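Local coordinates for protein probable oxidoreductase (Pseudomonas aeruginosa, PDB 4B7C) that is probably an NADP-dependent oxidoreductase of the medium-chain dehydrogenase/reductase family, its physiological substrate not established, at residues P88-G93 with G108-F113; S63-V68 with V73-G78. All coordinates share one frame; numbering follows the deposited sequence. Where two conformers were deposited one is given.

Interaction 1: residues P88-G93 with G108-F113; sequences PGFQAG and GEPKGF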
loop_
_atom_site.group_PDB
_atom_site.type_symbol
_atom_site.label_atom_id
_atom_site.label_comp_id
_atom_site.label_asym_id
_atom_site.label_seq_id
_atom_site.Cartn_x
_atom_site.Cartn_y
_atom_site.Cartn_z
ATOM N N PRO B 88 -40.719 -4.588 -9.666
ATOM C CA PRO B 88 -41.269 -3.207 -9.676
ATOM C C PRO B 88 -40.281 -2.102 -10.080
ATOM O O PRO B 88 -40.693 -1.017 -10.447
ATOM C CB PRO B 88 -41.732 -2.983 -8.237
ATOM C CG PRO B 88 -41.176 -4.095 -7.430
ATOM C CD PRO B 88 -40.657 -5.172 -8.315
ATOM N N GLY B 89 -38.988 -2.403 -10.050
ATOM C CA GLY B 89 -37.954 -1.448 -10.458
ATOM C C GLY B 89 -37.726 -1.318 -11.954
ATOM O O GLY B 89 -37.013 -0.423 -12.410
ATOM N N PHE B 90 -38.326 -2.214 -12.725
ATOM C CA PHE B 90 -38.060 -2.298 -14.160
ATOM C C PHE B 90 -39.334 -2.546 -14.954
ATOM O O PHE B 90 -40.231 -3.259 -14.520
ATOM C CB PHE B 90 -37.035 -3.410 -14.467
ATOM C CG PHE B 90 -35.723 -3.213 -13.775
ATOM C CD1 PHE B 90 -34.715 -2.474 -14.363
ATOM C CD2 PHE B 90 -35.520 -3.749 -12.517
ATOM C CE1 PHE B 90 -33.521 -2.243 -13.705
ATOM C CE2 PHE B 90 -34.331 -3.538 -11.854
ATOM C CZ PHE B 90 -33.328 -2.789 -12.448
ATOM N N GLN B 91 -39.365 -2.008 -16.164
ATOM C CA GLN B 91 -40.495 -2.245 -17.072
ATOM C C GLN B 91 -39.987 -2.707 -18.439
ATOM O O GLN B 91 -38.858 -2.392 -18.862
ATOM C CB GLN B 91 -41.483 -1.039 -17.149
ATOM C CG GLN B 91 -40.940 0.198 -17.822
ATOM C CD GLN B 91 -41.960 1.327 -17.979
ATOM O OE1 GLN B 91 -42.660 1.686 -17.039
ATOM N NE2 GLN B 91 -42.010 1.915 -19.173
ATOM N N ALA B 92 -40.844 -3.443 -19.134
ATOM C CA ALA B 92 -40.616 -3.819 -20.514
ATOM C C ALA B 92 -40.260 -2.571 -21.340
ATOM O O ALA B 92 -40.910 -1.527 -21.235
ATOM C CB ALA B 92 -41.856 -4.512 -21.066
ATOM N N GLY B 93 -39.206 -2.677 -22.146
ATOM C CA GLY B 93 -38.738 -1.548 -22.964
ATOM C C GLY B 93 -37.567 -0.791 -22.364
ATOM O O GLY B 93 -36.853 -0.079 -23.083
ATOM N N GLY B 108 -33.340 -13.536 -14.565
ATOM C CA GLY B 108 -32.988 -13.574 -13.154
ATOM C C GLY B 108 -33.313 -12.309 -12.385
ATOM O O GLY B 108 -33.887 -11.351 -12.928
ATOM N N GLU B 109 -32.879 -12.297 -11.131
ATOM C CA GLU B 109 -32.976 -11.128 -10.278
ATOM C C GLU B 109 -32.021 -10.054 -10.770
ATOM O O GLU B 109 -30.847 -10.326 -10.986
ATOM C CB GLU B 109 -32.643 -11.499 -8.832
ATOM C CG GLU B 109 -33.745 -12.305 -8.144
ATOM C CD GLU B 109 -33.652 -13.807 -8.388
ATOM O OE1 GLU B 109 -32.611 -14.331 -8.840
ATOM O OE2 GLU B 109 -34.650 -14.476 -8.126
ATOM N N PRO B 110 -32.508 -8.816 -10.950
ATOM C CA PRO B 110 -31.660 -7.746 -11.499
ATOM C C PRO B 110 -30.770 -7.098 -10.449
ATOM O O PRO B 110 -30.703 -5.869 -10.334
ATOM C CB PRO B 110 -32.677 -6.746 -12.044
ATOM C CG PRO B 110 -33.816 -6.879 -11.114
ATOM C CD PRO B 110 -33.877 -8.337 -10.712
ATOM N N LYS B 111 -30.021 -7.934 -9.743
ATOM C CA LYS B 111 -29.152 -7.467 -8.677
ATOM C C LYS B 111 -27.975 -6.661 -9.239
ATOM O O LYS B 111 -27.186 -7.158 -10.039
ATOM C CB LYS B 111 -28.640 -8.646 -7.859
ATOM C CG LYS B 111 -27.899 -8.231 -6.604
ATOM C CD LYS B 111 -27.537 -9.407 -5.739
ATOM C CE LYS B 111 -26.376 -9.044 -4.793
ATOM N NZ LYS B 111 -26.847 -8.214 -3.647
ATOM N N GLY B 112 -27.864 -5.408 -8.801
ATOM C CA GLY B 112 -26.799 -4.506 -9.257
ATOM C C GLY B 112 -27.063 -3.910 -10.641
ATOM O O GLY B 112 -26.219 -3.203 -11.187
ATOM N N PHE B 113 -28.240 -4.183 -11.197
ATOM C CA PHE B 113 -28.614 -3.657 -12.512
ATOM C C PHE B 113 -29.024 -2.195 -12.394
ATOM O O PHE B 113 -29.585 -1.788 -11.385
ATOM C CB PHE B 113 -29.796 -4.420 -13.113
ATOM C CG PHE B 113 -29.461 -5.781 -13.663
ATOM C CD1 PHE B 113 -28.564 -6.619 -13.019
ATOM C CD2 PHE B 113 -30.088 -6.242 -14.815
ATOM C CE1 PHE B 113 -28.290 -7.882 -13.517
ATOM C CE2 PHE B 113 -29.814 -7.507 -15.323
ATOM C CZ PHE B 113 -28.913 -8.327 -14.670
#
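F90 carries this contact: the far end of its ring reaches P110 and F113, and no hydrogen bond crosses between the two loops. The closest approach is F90 CE2 to P110 CG at 3.5 Å, with P110 CB nearly as near to the same ring carbon (3.6 Å). The two side chains run in opposite senses where they pass, and CD2 and CE2 of F90 meet CB and CG of P110 obliquely. At its tip, F90 CZ stops 3.9 Å from F113 CB; here the F113 side chain stands roughly perpendicular to that of F90, and F113 touches with its CB rather than its ring. With F90 CG beside its own backbone N and anti to the carbonyl carbon (chi1 -59°), the ring is carried across to the other loop. A flat, apolar ring suits a place lined chiefly by the carbons of P110 and the CB of F113.

Both loops belong to the GroES-like domain of the medium-chain dehydrogenase/reductase fold. Loop 88-93 joins strand 77-85 to strand 95-97; loop 108-113 leads from strand 105-108 to strand 114-116. P110 sits at the centre of an inverse gamma turn and also begins a type II turn, which F113 N closes onto P110 O with a 3.1 Å hydrogen bond. G112 takes the third position of that turn, where its positive phi (78°) is easily reached without a side chain. The turn folds F113 back over P110, whose CA lies 3.6 Å above the F113 ring plane, toward its rim.

Further out, I41 of strand 41-49 touches F90, P110 and F113 alike, and V96 packs on both phenylalanines. H87 meets F90 edge-to-face, while S85 OG hydrogen-bonds F90 O and Q91 N hydrogen-bonds D94 OD2, fixing the backbone from which F90 projects.

Interaction 2: residues S63-V68 with V73-G78; sequences SYIPPV and VMRALG
R75 leaves the 73-78 segment toward the 63-68 loop, and its first side-chain atom already meets a neighbour: CB lies 3.7 Å from V68 CG2. R75 has two conformers, and the guanidinium contacts described belong to one of them. From CB the chain runs out extended, CG being anti to the backbone N, and bends at chi3 (-51°), which turns the guanidinium under the same valine. V68 CG2 stands 4.0 Å above the plane, over the centre of the group, so a single methyl packs on both the root and the head of the arginine. V68 is short and branched, so CG2 packs on R75 and touches M74 SD while CG1 lies 4.0 Å from V73 O.

At the tip, NH1 and NH2 both donate hydrogen bonds to the single acceptor P66 O. R75 NH2 is 2.8 Å from P66 O, and R75 NH1 is 3.0 Å from P66 O. Neither bond is straight (N-H...O angles of 143° and 135°), as expected when two donors converge on one atom, but the oxygen stays close to the guanidinium plane. On the loop side, I65 CD1 comes within 3.8 Å of R75 NH1. P66 and P67 hold the backbone in a polyproline-II-like shape, with P66 O presented to R75.

W57 of helix 53-58 adds a cation-pi contact to R75 and touches I65, and R16 NH2 hydrogen-bonds V68 O. Arginine here thus clasps a loop carbonyl, tying the irregular segment after helix 53-58 to the approach to strand 77-85 within the GroES-like domain of a medium-chain dehydrogenase/reductase.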
loop_
_atom_site.group_PDB
_atom_site.type_symbol
_atom_site.label_atom_id
_atom_site.label_comp_id
_atom_site.label_asym_id
_atom_site.label_seq_id
_atom_site.Cartn_x
_atom_site.Cartn_y
_atom_site.Cartn_z
ATOM N N SER B 63 -11.636 -14.196 -4.411
ATOM C CA SER B 63 -11.531 -12.846 -4.958
ATOM C C SER B 63 -12.671 -11.967 -4.443
ATOM O O SER B 63 -13.399 -12.372 -3.532
ATOM C CB SER B 63 -11.564 -12.925 -6.479
ATOM O OG SER B 63 -11.153 -11.728 -7.068
ATOM N N TYR B 64 -12.808 -10.758 -5.002
ATOM C CA TYR B 64 -13.862 -9.821 -4.578
ATOM C C TYR B 64 -15.219 -10.267 -5.095
ATOM O O TYR B 64 -16.256 -9.864 -4.563
ATOM C CB TYR B 64 -13.566 -8.354 -4.981
ATOM C CG TYR B 64 -13.397 -8.112 -6.465
ATOM C CD1 TYR B 64 -12.148 -8.242 -7.070
ATOM C CD2 TYR B 64 -14.483 -7.752 -7.268
ATOM C CE1 TYR B 64 -11.991 -8.031 -8.433
ATOM C CE2 TYR B 64 -14.338 -7.542 -8.632
ATOM C CZ TYR B 64 -13.088 -7.685 -9.215
ATOM O OH TYR B 64 -12.930 -7.475 -10.570
ATOM N N ILE B 65 -15.207 -11.095 -6.140
ATOM C CA ILE B 65 -16.421 -11.811 -6.563
ATOM C C ILE B 65 -16.157 -13.303 -6.763
ATOM O O ILE B 65 -15.084 -13.692 -7.221
ATOM C CB ILE B 65 -17.038 -11.183 -7.818
ATOM C CG1 ILE B 65 -15.946 -10.879 -8.833
ATOM C CG2 ILE B 65 -17.758 -9.897 -7.424
ATOM C CD1 ILE B 65 -16.488 -10.296 -10.119
ATOM N N PRO B 66 -17.134 -14.156 -6.414
ATOM C CA PRO B 66 -16.871 -15.592 -6.511
ATOM C C PRO B 66 -16.502 -16.043 -7.928
ATOM O O PRO B 66 -16.995 -15.481 -8.902
ATOM C CB PRO B 66 -18.199 -16.227 -6.076
ATOM C CG PRO B 66 -18.892 -15.184 -5.279
ATOM C CD PRO B 66 -18.488 -13.878 -5.896
ATOM N N PRO B 67 -15.649 -17.076 -8.045
ATOM C CA PRO B 67 -15.345 -17.594 -9.376
ATOM C C PRO B 67 -16.593 -18.093 -10.090
ATOM O O PRO B 67 -17.555 -18.506 -9.452
ATOM C CB PRO B 67 -14.395 -18.769 -9.114
ATOM C CG PRO B 67 -14.069 -18.759 -7.667
ATOM C CD PRO B 67 -15.044 -17.875 -6.963
ATOM N N VAL B 68 -16.557 -18.065 -11.415
ATOM C CA VAL B 68 -17.608 -18.704 -12.206
ATOM C C VAL B 68 -17.542 -20.216 -11.982
ATOM O O VAL B 68 -16.470 -20.810 -12.045
ATOM C CB VAL B 68 -17.459 -18.376 -13.701
ATOM C CG1 VAL B 68 -18.437 -19.206 -14.527
ATOM C CG2 VAL B 68 -17.657 -16.882 -13.927
ATOM N N VAL B 73 -23.099 -20.465 -16.819
ATOM C CA VAL B 73 -22.935 -19.476 -17.877
ATOM C C VAL B 73 -21.825 -18.512 -17.499
ATOM O O VAL B 73 -21.785 -18.005 -16.385
ATOM C CB VAL B 73 -24.234 -18.691 -18.124
ATOM C CG1 VAL B 73 -24.021 -17.644 -19.216
ATOM C CG2 VAL B 73 -25.344 -19.654 -18.500
ATOM N N MET B 74 -20.919 -18.267 -18.430
ATOM C CA MET B 74 -19.796 -17.387 -18.174
ATOM C C MET B 74 -20.269 -15.973 -17.793
ATOM O O MET B 74 -21.197 -15.426 -18.397
ATOM C CB MET B 74 -18.870 -17.315 -19.387
ATOM C CG MET B 74 -17.668 -16.395 -19.207
ATOM S SD MET B 74 -16.664 -16.739 -17.767
ATOM C CE MET B 74 -15.567 -15.331 -17.878
ATOM N N ARG B 75 -19.618 -15.398 -16.785
ATOM C CA ARG B 75 -19.967 -14.063 -16.297
ATOM C C ARG B 75 -19.574 -12.989 -17.304
ATOM O O ARG B 75 -18.493 -13.022 -17.871
ATOM C CB ARG B 75 -19.293 -13.777 -14.944
ATOM C CG ARG B 75 -19.585 -12.394 -14.367
ATOM C CD ARG B 75 -19.031 -12.158 -12.961
ATOM N NE ARG B 75 -19.428 -13.236 -12.059
ATOM C CZ ARG B 75 -18.617 -13.978 -11.308
ATOM N NH1 ARG B 75 -17.297 -13.775 -11.290
ATOM N NH2 ARG B 75 -19.150 -14.929 -10.551
ATOM N N ALA B 76 -20.462 -12.026 -17.521
ATOM C CA ALA B 76 -20.176 -10.868 -18.382
ATOM C C ALA B 76 -21.113 -9.716 -18.061
ATOM O O ALA B 76 -22.318 -9.915 -17.925
ATOM C CB ALA B 76 -20.327 -11.241 -19.847
ATOM N N LEU B 77 -20.553 -8.531 -17.947
ATOM C CA LEU B 77 -21.343 -7.324 -17.883
ATOM C C LEU B 77 -21.864 -7.045 -19.286
ATOM O O LEU B 77 -21.197 -7.313 -20.290
ATOM C CB LEU B 77 -20.529 -6.131 -17.373
ATOM C CG LEU B 77 -20.056 -6.215 -15.908
ATOM C CD1 LEU B 77 -19.087 -5.076 -15.606
ATOM C CD2 LEU B 77 -21.187 -6.235 -14.903
ATOM N N GLY B 78 -23.065 -6.513 -19.364
ATOM C CA GLY B 78 -23.660 -6.221 -20.656
ATOM C C GLY B 78 -24.756 -5.188 -20.597
ATOM O O GLY B 78 -25.186 -4.787 -19.513
#

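In the fold
Interactions 1 and 2 lie in the same GroES-like domain, their centres 19 Å apart and their nearest atoms about 7 Å apart, without touching. They follow in series along the chain and flank strand 77-85: interaction 2 involves the segment leading into it, interaction 1 the loop that leaves it. Both are partly buried, but interaction 1 lies farther out, 23 Å from the chain centre against 14 Å. The outer contact is purely apolar and buries 128 Å²; the inner one buries 266 Å² and combines aliphatic packing with charged hydrogen bonding to a main-chain oxygen. Only around 63-68 does the second subunit approach, with its V270 packing on S63 and Y64.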